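Local coordinates for protein aspartate-semialdehyde dehydrogenase (Candida albicans, PDB 3HSK) that catalyses the NADPH-dependent reductive dephosphorylation of 4-phospho-L-aspartate to aspartate beta-semialdehyde, the second step on the route from aspartate to methionine and threonine, at residues Ser18-Val24 / Glu44-Leu50; Arg34-Leu39 / Ala364-Ile369; Lys41-Phe45 / Ile369-Glu373; Asp95-Ser99 / Ala119-Ala124; Glu143-Val147 / Ile374-Ile380. All blocks are in the same frame, centred on the assembly; numbering follows the deposited sequence.

Contact 1: residues Ser18-Val24 / Glu44-Leu50; sequences SVKKAGV and EFEIHAL
One face of the His48 imidazole is covered by the aliphatic chain of Lys21, whose CD stands 4.0 Å from the ring centroid and almost directly above its centre, a CH-pi contact; Lys21 CE lies nearest His48 NE2, at 3.5 Å. On the other side of the sheet, Lys20 O and Ala22 CB approach the Phe45 ring obliquely, Lys20 CB lies 4.1 Å from Phe45 CD1, and the ring meets that of His42 edge-to-face. His48 carries its ring up to Lys21 because CG lies anti to the backbone N (chi1 -163°). Beyond the imidazole the Lys21 chain bends at its last torsion, and NZ forms a long salt bridge of 3.9 Å with Glu46 OE2, the two side chains running side by side. Beneath them the strands 20-24 and 45-50 pair in parallel, the two strands of a Rossmann-type beta-alpha-beta unit connected by helix 30-39. Backbone bonds alternate between the strands, from Lys20 N to Glu44 O through Ala22 N to Glu46 O at 2.7 Å. A beta bulge then shifts the register by one residue: His48 N bonds to Ala22 O, whereas Val24 N reaches Ala49 O at 2.9 Å. Leu50 CD2 packs 3.7 Å from Val24 CB, on the same face as Ala22 and Phe45. Helix 30-39 covers this face through Ile36 and Leu39, while Lys20 NZ hydrogen-bonds Ile381 O.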
# COMPACT_ATOMS: atom_id res chain seq x y z
N SER A 18 4.09 -44.04 6.75
CA SER A 18 2.86 -44.38 7.53
C SER A 18 1.77 -43.32 7.38
O SER A 18 2.05 -42.12 7.35
CB SER A 18 3.19 -44.58 9.01
OG SER A 18 2.02 -44.91 9.74
N VAL A 19 0.52 -43.79 7.30
CA VAL A 19 -0.63 -42.93 7.01
C VAL A 19 -1.42 -42.59 8.27
O VAL A 19 -1.92 -43.48 8.97
CB VAL A 19 -1.57 -43.56 5.94
CG1 VAL A 19 -2.69 -42.61 5.59
CG2 VAL A 19 -0.79 -43.94 4.69
N LYS A 20 -1.54 -41.29 8.56
CA LYS A 20 -2.37 -40.81 9.65
C LYS A 20 -3.76 -40.46 9.14
O LYS A 20 -3.92 -40.03 7.99
CB LYS A 20 -1.72 -39.59 10.33
CG LYS A 20 -0.35 -39.86 10.95
CD LYS A 20 -0.44 -40.58 12.30
CE LYS A 20 0.95 -40.99 12.80
NZ LYS A 20 0.94 -41.45 14.21
N LYS A 21 -4.77 -40.66 9.98
CA LYS A 21 -6.16 -40.39 9.60
C LYS A 21 -6.54 -38.94 9.90
O LYS A 21 -6.36 -38.46 11.02
CB LYS A 21 -7.11 -41.36 10.30
CG LYS A 21 -7.11 -42.77 9.70
CD LYS A 21 -7.89 -43.76 10.57
CE LYS A 21 -8.33 -45.00 9.77
NZ LYS A 21 -7.19 -45.78 9.20
N ALA A 22 -7.07 -38.25 8.89
CA ALA A 22 -7.36 -36.82 9.01
C ALA A 22 -8.84 -36.48 8.92
O ALA A 22 -9.57 -36.98 8.06
CB ALA A 22 -6.57 -36.02 7.97
N GLY A 23 -9.28 -35.63 9.85
CA GLY A 23 -10.62 -35.06 9.82
C GLY A 23 -10.58 -33.60 9.41
O GLY A 23 -9.55 -32.93 9.55
N VAL A 24 -11.71 -33.11 8.89
CA VAL A 24 -11.85 -31.70 8.51
C VAL A 24 -13.19 -31.16 9.01
O VAL A 24 -14.25 -31.63 8.61
CB VAL A 24 -11.75 -31.47 6.97
CG1 VAL A 24 -11.80 -29.97 6.66
CG2 VAL A 24 -10.48 -32.09 6.39
N GLU A 44 0.78 -39.21 2.92
CA GLU A 44 0.94 -39.49 4.35
C GLU A 44 -0.38 -39.41 5.11
O GLU A 44 -0.48 -39.90 6.24
CB GLU A 44 1.95 -38.51 4.94
CG GLU A 44 2.88 -39.08 6.00
CD GLU A 44 4.16 -38.25 6.15
OE1 GLU A 44 4.76 -37.88 5.11
OE2 GLU A 44 4.56 -37.97 7.30
N PHE A 45 -1.39 -38.79 4.51
CA PHE A 45 -2.69 -38.59 5.17
C PHE A 45 -3.84 -39.29 4.46
O PHE A 45 -3.82 -39.49 3.24
CB PHE A 45 -3.00 -37.10 5.35
CG PHE A 45 -2.04 -36.39 6.26
CD1 PHE A 45 -2.18 -36.49 7.64
CD2 PHE A 45 -1.00 -35.63 5.74
CE1 PHE A 45 -1.29 -35.84 8.50
CE2 PHE A 45 -0.11 -34.97 6.58
CZ PHE A 45 -0.25 -35.08 7.96
N GLU A 46 -4.85 -39.64 5.24
CA GLU A 46 -6.08 -40.26 4.75
C GLU A 46 -7.27 -39.45 5.25
O GLU A 46 -7.47 -39.32 6.46
CB GLU A 46 -6.18 -41.71 5.23
CG GLU A 46 -7.41 -42.48 4.76
CD GLU A 46 -7.57 -43.83 5.45
OE1 GLU A 46 -6.60 -44.62 5.46
OE2 GLU A 46 -8.68 -44.11 5.97
N ILE A 47 -8.03 -38.89 4.31
CA ILE A 47 -9.26 -38.16 4.64
C ILE A 47 -10.30 -39.15 5.16
O ILE A 47 -10.82 -39.98 4.42
CB ILE A 47 -9.79 -37.35 3.44
CG1 ILE A 47 -8.73 -36.34 2.97
CG2 ILE A 47 -11.08 -36.63 3.81
CD1 ILE A 47 -8.89 -35.85 1.54
N HIS A 48 -10.58 -39.05 6.46
CA HIS A 48 -11.37 -40.06 7.16
C HIS A 48 -12.74 -39.55 7.60
O HIS A 48 -13.71 -40.31 7.61
CB HIS A 48 -10.58 -40.57 8.37
CG HIS A 48 -11.10 -41.86 8.92
ND1 HIS A 48 -11.78 -41.94 10.12
CD2 HIS A 48 -11.05 -43.13 8.44
CE1 HIS A 48 -12.12 -43.20 10.35
NE2 HIS A 48 -11.69 -43.94 9.34
N ALA A 49 -12.82 -38.28 7.98
CA ALA A 49 -14.06 -37.67 8.45
C ALA A 49 -14.19 -36.22 7.98
O ALA A 49 -13.21 -35.47 8.00
CB ALA A 49 -14.14 -37.73 9.97
N LEU A 50 -15.39 -35.85 7.54
CA LEU A 50 -15.69 -34.47 7.16
C LEU A 50 -16.87 -33.93 7.96
O LEU A 50 -17.86 -34.63 8.17
CB LEU A 50 -15.99 -34.36 5.66
CG LEU A 50 -14.90 -34.72 4.65
CD1 LEU A 50 -15.39 -34.41 3.25
CD2 LEU A 50 -13.59 -33.97 4.92

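Contact 2: residues Arg34-Leu39 / Ala364-Ile369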
# COMPACT_ATOMS: atom_id res chain seq x y z
N ARG A 34 -10.09 -26.22 0.39
CA ARG A 34 -8.65 -26.24 0.12
C ARG A 34 -7.90 -27.27 0.98
O ARG A 34 -6.94 -27.88 0.51
CB ARG A 34 -8.04 -24.85 0.29
CG ARG A 34 -8.76 -23.76 -0.50
CD ARG A 34 -7.95 -22.48 -0.56
NE ARG A 34 -8.78 -21.33 -0.89
CZ ARG A 34 -8.97 -20.27 -0.11
NH1 ARG A 34 -9.76 -19.28 -0.52
NH2 ARG A 34 -8.38 -20.18 1.08
N PHE A 35 -8.35 -27.47 2.22
CA PHE A 35 -7.83 -28.56 3.06
C PHE A 35 -7.99 -29.92 2.40
O PHE A 35 -7.02 -30.66 2.26
CB PHE A 35 -8.52 -28.59 4.43
CG PHE A 35 -7.78 -27.85 5.50
CD1 PHE A 35 -6.48 -28.21 5.85
CD2 PHE A 35 -8.38 -26.79 6.18
CE1 PHE A 35 -5.79 -27.53 6.83
CE2 PHE A 35 -7.69 -26.11 7.17
CZ PHE A 35 -6.40 -26.48 7.50
N ILE A 36 -9.22 -30.24 2.00
CA ILE A 36 -9.54 -31.52 1.38
C ILE A 36 -8.82 -31.68 0.04
O ILE A 36 -8.32 -32.76 -0.27
CB ILE A 36 -11.07 -31.71 1.21
CG1 ILE A 36 -11.78 -31.63 2.57
CG2 ILE A 36 -11.40 -33.04 0.52
CD1 ILE A 36 -13.25 -31.27 2.49
N LEU A 37 -8.77 -30.59 -0.73
CA LEU A 37 -8.06 -30.58 -2.00
C LEU A 37 -6.59 -30.97 -1.82
O LEU A 37 -6.07 -31.81 -2.56
CB LEU A 37 -8.18 -29.22 -2.70
CG LEU A 37 -7.67 -29.09 -4.14
CD1 LEU A 37 -8.63 -29.73 -5.13
CD2 LEU A 37 -7.42 -27.64 -4.52
N LEU A 38 -5.93 -30.37 -0.83
CA LEU A 38 -4.53 -30.68 -0.52
C LEU A 38 -4.33 -32.10 -0.00
O LEU A 38 -3.55 -32.86 -0.58
CB LEU A 38 -3.94 -29.67 0.47
CG LEU A 38 -3.33 -28.40 -0.12
CD1 LEU A 38 -2.87 -27.51 1.01
CD2 LEU A 38 -2.16 -28.73 -1.05
N LEU A 39 -5.02 -32.45 1.08
CA LEU A 39 -4.90 -33.77 1.71
C LEU A 39 -5.19 -34.92 0.74
O LEU A 39 -4.78 -36.06 0.96
CB LEU A 39 -5.84 -33.88 2.92
CG LEU A 39 -5.57 -33.02 4.16
CD1 LEU A 39 -6.82 -32.94 5.02
CD2 LEU A 39 -4.40 -33.57 4.96
N ALA A 364 -3.90 -20.91 4.78
CA ALA A 364 -4.46 -21.70 5.88
C ALA A 364 -4.33 -23.20 5.66
O ALA A 364 -3.88 -23.92 6.55
CB ALA A 364 -5.91 -21.34 6.12
N ALA A 365 -4.71 -23.65 4.47
CA ALA A 365 -4.67 -25.07 4.12
C ALA A 365 -3.25 -25.62 4.08
O ALA A 365 -2.98 -26.67 4.65
CB ALA A 365 -5.39 -25.31 2.78
N GLY A 366 -2.36 -24.90 3.40
CA GLY A 366 -0.95 -25.30 3.28
C GLY A 366 -0.23 -25.25 4.61
O GLY A 366 0.58 -26.13 4.92
N ALA A 367 -0.53 -24.23 5.40
CA ALA A 367 0.05 -24.09 6.73
C ALA A 367 -0.44 -25.21 7.63
O ALA A 367 0.34 -25.77 8.40
CB ALA A 367 -0.29 -22.74 7.32
N GLY A 368 -1.73 -25.53 7.51
CA GLY A 368 -2.36 -26.58 8.31
C GLY A 368 -1.73 -27.95 8.12
O GLY A 368 -1.47 -28.65 9.10
N ILE A 369 -1.48 -28.32 6.87
CA ILE A 369 -0.87 -29.61 6.54
C ILE A 369 0.55 -29.71 7.09
O ILE A 369 0.93 -30.74 7.65
CB ILE A 369 -0.92 -29.89 5.00
CG1 ILE A 369 -2.20 -30.65 4.62
CG2 ILE A 369 0.27 -30.70 4.52
CD1 ILE A 369 -3.45 -29.80 4.59
O HOH W 1 -5.81 -21.92 1.79
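Apolar packing of Phe35 on Ala365 and Ile369 is at the heart of this contact. The Phe35 ring is a knob in the hole formed by Ala364, Ala365, Gly368 and Ile369. Ala365 CA lies over one ring face, 4.0 Å from the centroid and offset toward the rim, in a CH-pi contact. At the ring edge sit Gly368 CA and Ile369 CD1, the latter 3.6 Å from Phe35 CD1. Gly368, with no side chain, lets Phe35 CE1 come to 3.9 Å from its CA. The two helical segments are inclined at 51°, with axes 8.8 Å apart at their closest, and join the first helix of the nucleotide-binding Rossmann unit to the C-terminal helix of the chain. Further aliphatic contacts flank the knob: Leu38 CD1 rests 3.8 Å from Ala365 CB, and Arg34 CB touches the same methyl. Leu39 CD2 meets Ile369 CG1 at 3.7 Å. The polar link is a water, which accepts from Arg34 NH2 at 3.2 Å and, weakly, from Ala365 N. The Phe35 ring also meets that of Phe98, which belongs to the central parallel sheet.

Contact 3: residues Lys41-Phe45 / Ile369-Glu373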
# COMPACT_ATOMS: atom_id res chain seq x y z
N LYS A 41 -4.01 -35.20 -2.23
CA LYS A 41 -2.78 -35.50 -2.96
C LYS A 41 -1.66 -35.96 -2.02
O LYS A 41 -0.57 -36.34 -2.47
CB LYS A 41 -2.32 -34.27 -3.74
CG LYS A 41 -3.41 -33.61 -4.59
CD LYS A 41 -3.09 -32.15 -4.85
CE LYS A 41 -4.06 -31.54 -5.85
NZ LYS A 41 -3.77 -30.09 -6.09
N HIS A 42 -1.93 -35.93 -0.72
CA HIS A 42 -0.92 -36.25 0.28
C HIS A 42 -0.81 -37.76 0.52
O HIS A 42 -1.80 -38.41 0.83
CB HIS A 42 -1.18 -35.52 1.59
CG HIS A 42 0.06 -35.13 2.33
ND1 HIS A 42 0.89 -36.06 2.92
CD2 HIS A 42 0.62 -33.92 2.56
CE1 HIS A 42 1.91 -35.44 3.49
NE2 HIS A 42 1.77 -34.14 3.28
N PRO A 43 0.41 -38.31 0.37
CA PRO A 43 0.70 -39.74 0.55
C PRO A 43 0.69 -40.18 2.01
O PRO A 43 0.61 -41.37 2.30
CB PRO A 43 2.12 -39.88 -0.03
CG PRO A 43 2.41 -38.60 -0.75
CD PRO A 43 1.63 -37.57 -0.02
N GLU A 44 0.78 -39.21 2.92
CA GLU A 44 0.94 -39.49 4.35
C GLU A 44 -0.38 -39.41 5.11
O GLU A 44 -0.48 -39.90 6.24
CB GLU A 44 1.95 -38.51 4.94
CG GLU A 44 2.88 -39.08 6.00
CD GLU A 44 4.16 -38.25 6.15
OE1 GLU A 44 4.76 -37.88 5.11
OE2 GLU A 44 4.56 -37.97 7.30
N PHE A 45 -1.39 -38.79 4.51
CA PHE A 45 -2.69 -38.59 5.17
C PHE A 45 -3.84 -39.29 4.46
O PHE A 45 -3.82 -39.49 3.24
CB PHE A 45 -3.00 -37.10 5.35
CG PHE A 45 -2.04 -36.39 6.26
CD1 PHE A 45 -2.18 -36.49 7.64
CD2 PHE A 45 -1.00 -35.63 5.74
CE1 PHE A 45 -1.29 -35.84 8.50
CE2 PHE A 45 -0.11 -34.97 6.58
CZ PHE A 45 -0.25 -35.08 7.96
N ILE A 369 -1.48 -28.32 6.87
CA ILE A 369 -0.87 -29.61 6.54
C ILE A 369 0.55 -29.71 7.09
O ILE A 369 0.93 -30.74 7.65
CB ILE A 369 -0.92 -29.89 5.00
CG1 ILE A 369 -2.20 -30.65 4.62
CG2 ILE A 369 0.27 -30.70 4.52
CD1 ILE A 369 -3.45 -29.80 4.59
N LEU A 370 1.31 -28.62 6.95
CA LEU A 370 2.69 -28.57 7.42
C LEU A 370 2.77 -28.72 8.94
O LEU A 370 3.62 -29.44 9.44
CB LEU A 370 3.41 -27.30 6.92
CG LEU A 370 4.93 -27.17 7.12
CD1 LEU A 370 5.67 -28.42 6.67
CD2 LEU A 370 5.49 -25.94 6.41
N ILE A 371 1.87 -28.05 9.66
CA ILE A 371 1.77 -28.21 11.12
C ILE A 371 1.56 -29.68 11.50
O ILE A 371 2.20 -30.18 12.42
CB ILE A 371 0.64 -27.35 11.73
CG1 ILE A 371 0.99 -25.86 11.65
CG2 ILE A 371 0.35 -27.77 13.18
CD1 ILE A 371 -0.17 -24.91 11.96
N ALA A 372 0.67 -30.35 10.78
CA ALA A 372 0.37 -31.77 11.01
C ALA A 372 1.58 -32.66 10.71
O ALA A 372 1.78 -33.67 11.39
CB ALA A 372 -0.83 -32.21 10.18
N GLU A 373 2.36 -32.29 9.70
CA GLU A 373 3.62 -32.98 9.38
C GLU A 373 4.65 -32.79 10.50
O GLU A 373 5.33 -33.73 10.90
CB GLU A 373 4.19 -32.49 8.06
CG GLU A 373 3.53 -33.05 6.82
CD GLU A 373 3.88 -32.28 5.57
OE1 GLU A 373 4.80 -31.44 5.61
OE2 GLU A 373 3.23 -32.50 4.52
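Residues 41-45 form an irregular connection that runs past one side of the helical turn 369-373, the nearest CA pair, His42 and Ile369, being 9.1 Å apart, so side chains make the contact. His42 NE2 donates to Glu373 OE2 at 2.5 Å with an N-H...O angle of 162°, a short, fairly straight His-carboxylate hydrogen bond. The carboxylate oxygen lies close to the imidazole plane and uses its anti lone pair, although the two planes are turned 52° apart. His42 ND1 accepts from Glu44 N at 3.2 Å, again in the ring plane. Held through both nitrogens, the imidazole has its rotation fixed, and the geometry fits a neutral ring protonated on NE2. Phe45 CD2 stands 3.4 Å above the His42 plane, toward the rim. Glu373 OE1 is bound in turn by Ser309 N, so both carboxylate oxygens have partners. Glu373 CG sits at the edge of the Phe45 ring, 4.1 Å from Phe45 CE2. Phe45 CZ meets Ala372 CB at 3.7 Å, approached obliquely, while Ile369 CG2 lies 3.8 Å from His42 CD2. The contact thus ties the connection between helix 30-39 and strand 45-52 to the C-terminal helix 364-376. Leu39 of the former helix and Val96 of strand 96-99 pack against Phe45, and the loop bearing Cys307 and His308 covers Glu373.

Contact 4: residues Asp95-Ser99 / Ala119-Ala124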
# COMPACT_ATOMS: atom_id res chain seq x y z
N ASP A 95 -6.35 -38.99 13.75
CA ASP A 95 -5.09 -38.62 14.40
C ASP A 95 -4.89 -37.10 14.44
O ASP A 95 -4.18 -36.59 15.30
CB ASP A 95 -3.91 -39.27 13.67
CG ASP A 95 -3.93 -40.79 13.77
OD1 ASP A 95 -3.85 -41.31 14.90
OD2 ASP A 95 -4.00 -41.46 12.72
N VAL A 96 -5.51 -36.40 13.49
CA VAL A 96 -5.45 -34.94 13.39
C VAL A 96 -6.73 -34.39 12.76
O VAL A 96 -7.25 -34.96 11.80
CB VAL A 96 -4.19 -34.47 12.60
CG1 VAL A 96 -4.29 -34.79 11.11
CG2 VAL A 96 -3.94 -32.97 12.82
N VAL A 97 -7.24 -33.29 13.31
CA VAL A 97 -8.48 -32.70 12.84
C VAL A 97 -8.30 -31.23 12.46
O VAL A 97 -8.17 -30.36 13.34
CB VAL A 97 -9.62 -32.84 13.89
CG1 VAL A 97 -10.89 -32.14 13.42
CG2 VAL A 97 -9.91 -34.32 14.18
N PHE A 98 -8.30 -30.96 11.16
CA PHE A 98 -8.19 -29.60 10.64
C PHE A 98 -9.52 -28.87 10.77
O PHE A 98 -10.57 -29.50 10.71
CB PHE A 98 -7.72 -29.61 9.19
CG PHE A 98 -6.48 -30.44 8.97
CD1 PHE A 98 -5.21 -29.89 9.18
CD2 PHE A 98 -6.57 -31.77 8.56
CE1 PHE A 98 -4.07 -30.65 8.97
CE2 PHE A 98 -5.43 -32.54 8.36
CZ PHE A 98 -4.17 -31.98 8.57
N SER A 99 -9.48 -27.55 10.94
CA SER A 99 -10.72 -26.80 11.11
C SER A 99 -10.76 -25.47 10.35
O SER A 99 -9.92 -24.58 10.57
CB SER A 99 -11.04 -26.58 12.59
OG SER A 99 -12.08 -25.64 12.78
N ALA A 119 -6.45 -34.02 18.41
CA ALA A 119 -5.46 -33.05 17.94
C ALA A 119 -6.09 -32.14 16.90
O ALA A 119 -6.40 -32.57 15.79
CB ALA A 119 -4.25 -33.78 17.36
N VAL A 120 -6.27 -30.87 17.26
CA VAL A 120 -6.94 -29.91 16.38
C VAL A 120 -5.96 -28.87 15.83
O VAL A 120 -5.20 -28.25 16.58
CB VAL A 120 -8.11 -29.18 17.11
CG1 VAL A 120 -8.96 -28.39 16.12
CG2 VAL A 120 -8.98 -30.18 17.86
N VAL A 121 -5.97 -28.70 14.51
CA VAL A 121 -5.20 -27.67 13.83
C VAL A 121 -6.21 -26.74 13.15
O VAL A 121 -6.83 -27.11 12.14
CB VAL A 121 -4.21 -28.28 12.81
CG1 VAL A 121 -3.52 -27.20 11.98
CG2 VAL A 121 -3.17 -29.15 13.53
N SER A 122 -6.39 -25.54 13.70
CA SER A 122 -7.53 -24.70 13.32
C SER A 122 -7.19 -23.35 12.69
O SER A 122 -6.30 -22.64 13.16
CB SER A 122 -8.43 -24.46 14.54
OG SER A 122 -9.42 -23.50 14.23
N ASN A 123 -7.92 -23.00 11.63
CA ASN A 123 -7.82 -21.67 11.00
C ASN A 123 -8.80 -20.64 11.58
O ASN A 123 -8.74 -19.45 11.23
CB ASN A 123 -7.96 -21.75 9.47
CG ASN A 123 -7.68 -20.41 8.79
OD1 ASN A 123 -6.60 -19.82 8.95
ND2 ASN A 123 -8.64 -19.93 8.01
N ALA A 124 -9.69 -21.09 12.46
CA ALA A 124 -10.61 -20.18 13.15
C ALA A 124 -9.83 -19.27 14.09
O ALA A 124 -8.86 -19.70 14.72
CB ALA A 124 -11.66 -20.97 13.92
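Val96 places CG2 anti to its backbone N, turning that methyl toward Val121; Val96 CG2 and Val121 CG2 meet at 4.0 Å, the side chains crossing at a slant. With CG anti to the carbonyl carbon (chi1 -52°), Phe98 lies alongside Val121, pointing the same way, and its CD1 comes 4.1 Å from Val121 CB. On the reverse face, Ser99 and Ser122 face each other, their OG atoms 3.7 Å apart. Both hydroxyls hydrogen-bond Glu110 OE2, so one carboxylate oxygen bridges the two strands. Ser122 OG also accepts from Ala124 N at 3.0 Å, an ST turn that shapes the exit from the strand. Four backbone bonds join the parallel strands. Val97 N binds Ala119 O at 2.7 Å, Val121 N binds Val97 O, Ser99 N returns to Val121 O, and Asn123 N closes the series on Ser99 O at 2.8 Å. The strands belong to the beta-alpha-beta unit completed by helix 103-115, in the middle of the Rossmann-like parallel sheet between strands 20-25 and 165-169. That helix covers the Val97 and Val120 side through Phe113, whereas helix 364-376 lies over the opposite side, where Ala372 packs on Phe98 and Ile371 and Leu375 on Val121.

Contact 5: residues Glu143-Val147 / Ile374-Ile380; sequences EHIDV and ILKAKNI
Ile145 forms the apolar centre, pushing its two branches into a group of aliphatic side chains from the end of the C-terminal helix and the turn beyond it. Ile145 CG2, anti to the backbone N, reaches Leu375 CD2 at 3.9 Å and Ile380 CD1 at 4.0 Å. The longer branch ends at Ile145 CD1, which meets Ile374 CG2 at 4.1 Å. Leu375 crosses Ile145 at about a right angle, whereas Ile374 and Ile380 slant across it. Ile380 can join the group because the helix is ended by a Schellman motif: Ile380 N bonds to Leu375 O at 2.9 Å, and Asn379 N to Lys376 O at 3.2 Å, with Asn379 at positive phi. The chain thereby turns back beside the last helical turn. From strand 165-169, Ile167 packs on both Ile145 and Leu375. At the outer edge, Lys378 bends at its final torsion (chi4 -79°) and brings NZ to 3.9 Å from Asp146 OD1, a long salt bridge. Glu149 OE1 lies close to the same aspartate oxygen and makes a weak ion pair with the lysine. Contacts near 4 Å around one isoleucine thus carry the joint, while the lysine probably offsets the repulsion between the two acids more than it grips either.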
# COMPACT_ATOMS: atom_id res chain seq x y z
N GLU A 143 8.72 -23.92 16.51
CA GLU A 143 9.23 -24.23 17.85
C GLU A 143 8.19 -23.95 18.92
O GLU A 143 8.24 -24.50 20.02
CB GLU A 143 10.54 -23.48 18.14
CG GLU A 143 10.45 -21.94 18.07
CD GLU A 143 10.70 -21.40 16.67
OE1 GLU A 143 10.63 -22.17 15.68
OE2 GLU A 143 10.98 -20.18 16.55
N HIS A 144 7.23 -23.10 18.60
CA HIS A 144 6.14 -22.80 19.51
C HIS A 144 5.25 -24.03 19.77
O HIS A 144 4.52 -24.09 20.76
CB HIS A 144 5.35 -21.59 19.01
CG HIS A 144 5.98 -20.28 19.36
ND1 HIS A 144 5.34 -19.07 19.20
CD2 HIS A 144 7.20 -19.98 19.89
CE1 HIS A 144 6.13 -18.09 19.59
NE2 HIS A 144 7.26 -18.62 20.03
N ILE A 145 5.37 -25.03 18.90
CA ILE A 145 4.69 -26.32 19.09
C ILE A 145 5.28 -27.14 20.26
O ILE A 145 4.60 -28.02 20.81
CB ILE A 145 4.66 -27.13 17.77
CG1 ILE A 145 3.72 -26.44 16.76
CG2 ILE A 145 4.25 -28.58 18.01
CD1 ILE A 145 3.69 -27.05 15.36
N ASP A 146 6.52 -26.83 20.66
CA ASP A 146 7.16 -27.51 21.80
C ASP A 146 6.28 -27.44 23.05
O ASP A 146 6.30 -28.35 23.87
CB ASP A 146 8.54 -26.91 22.14
CG ASP A 146 9.53 -26.98 20.98
OD1 ASP A 146 9.30 -27.73 20.00
OD2 ASP A 146 10.55 -26.27 21.05
N VAL A 147 5.52 -26.35 23.18
CA VAL A 147 4.62 -26.17 24.32
C VAL A 147 3.62 -27.33 24.43
O VAL A 147 3.45 -27.91 25.51
CB VAL A 147 3.90 -24.81 24.29
CG1 VAL A 147 2.92 -24.69 25.45
CG2 VAL A 147 4.91 -23.69 24.35
N ILE A 374 4.75 -31.56 11.00
CA ILE A 374 5.60 -31.26 12.14
C ILE A 374 5.15 -32.07 13.36
O ILE A 374 5.97 -32.61 14.08
CB ILE A 374 5.65 -29.75 12.47
CG1 ILE A 374 6.19 -28.95 11.28
CG2 ILE A 374 6.50 -29.49 13.73
CD1 ILE A 374 5.86 -27.46 11.32
N LEU A 375 3.83 -32.17 13.56
CA LEU A 375 3.28 -33.00 14.64
C LEU A 375 3.57 -34.48 14.41
O LEU A 375 3.84 -35.21 15.37
CB LEU A 375 1.77 -32.77 14.80
CG LEU A 375 1.27 -31.41 15.30
CD1 LEU A 375 -0.24 -31.29 15.09
CD2 LEU A 375 1.64 -31.16 16.76
N LYS A 376 3.52 -34.91 13.15
CA LYS A 376 3.81 -36.30 12.76
C LYS A 376 5.26 -36.67 13.08
O LYS A 376 5.51 -37.62 13.83
CB LYS A 376 3.48 -36.52 11.28
CG LYS A 376 4.17 -37.71 10.61
CD LYS A 376 3.43 -39.02 10.84
CE LYS A 376 4.19 -40.18 10.22
NZ LYS A 376 3.57 -41.50 10.55
N ALA A 377 6.20 -35.92 12.52
CA ALA A 377 7.58 -35.92 13.01
C ALA A 377 7.49 -35.37 14.43
O ALA A 377 6.54 -34.65 14.74
CB ALA A 377 8.45 -35.02 12.14
N LYS A 378 8.44 -35.69 15.29
CA LYS A 378 8.33 -35.32 16.71
C LYS A 378 7.24 -36.11 17.46
O LYS A 378 7.04 -35.91 18.66
CB LYS A 378 8.13 -33.80 16.88
CG LYS A 378 9.42 -32.98 16.75
CD LYS A 378 9.13 -31.48 16.76
CE LYS A 378 10.42 -30.66 16.72
NZ LYS A 378 11.10 -30.57 18.05
N ASN A 379 6.55 -37.00 16.74
CA ASN A 379 5.67 -38.02 17.34
C ASN A 379 4.65 -37.50 18.35
O ASN A 379 4.55 -38.01 19.47
CB ASN A 379 6.50 -39.16 17.96
CG ASN A 379 7.51 -39.75 16.99
OD1 ASN A 379 7.23 -40.75 16.33
ND2 ASN A 379 8.68 -39.14 16.90
N ILE A 380 3.90 -36.49 17.94
CA ILE A 380 2.86 -35.89 18.78
C ILE A 380 1.48 -36.43 18.38
O ILE A 380 0.58 -36.50 19.21
CB ILE A 380 2.93 -34.34 18.73
CG1 ILE A 380 4.32 -33.87 19.14
CG2 ILE A 380 1.88 -33.71 19.64
CD1 ILE A 380 4.77 -32.57 18.47

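In the fold
Contacts 1 and 4 are neighbouring parts of one parallel sheet, their centres 11 Å apart, joined by probable hydrogen bonds of Gly23 N to Val96 O and Gly23 O to Phe98 N. Contacts 2, 3 and 5 follow helix 364-376 and bring the end of the chain back onto the N-terminal nucleotide-binding region. Phe98 of contact 4 touches contact 2, through Phe35, and contact 3, through Ala372, while Phe45 is shared by contacts 1 and 3. Contact 2 lies near the cofactor: the Arg34 side chain is about 8 Å from NADP, as are those of Val24 in contact 1 and Ser99 in contact 4. Contact 5 lies away from both cofactor and active site.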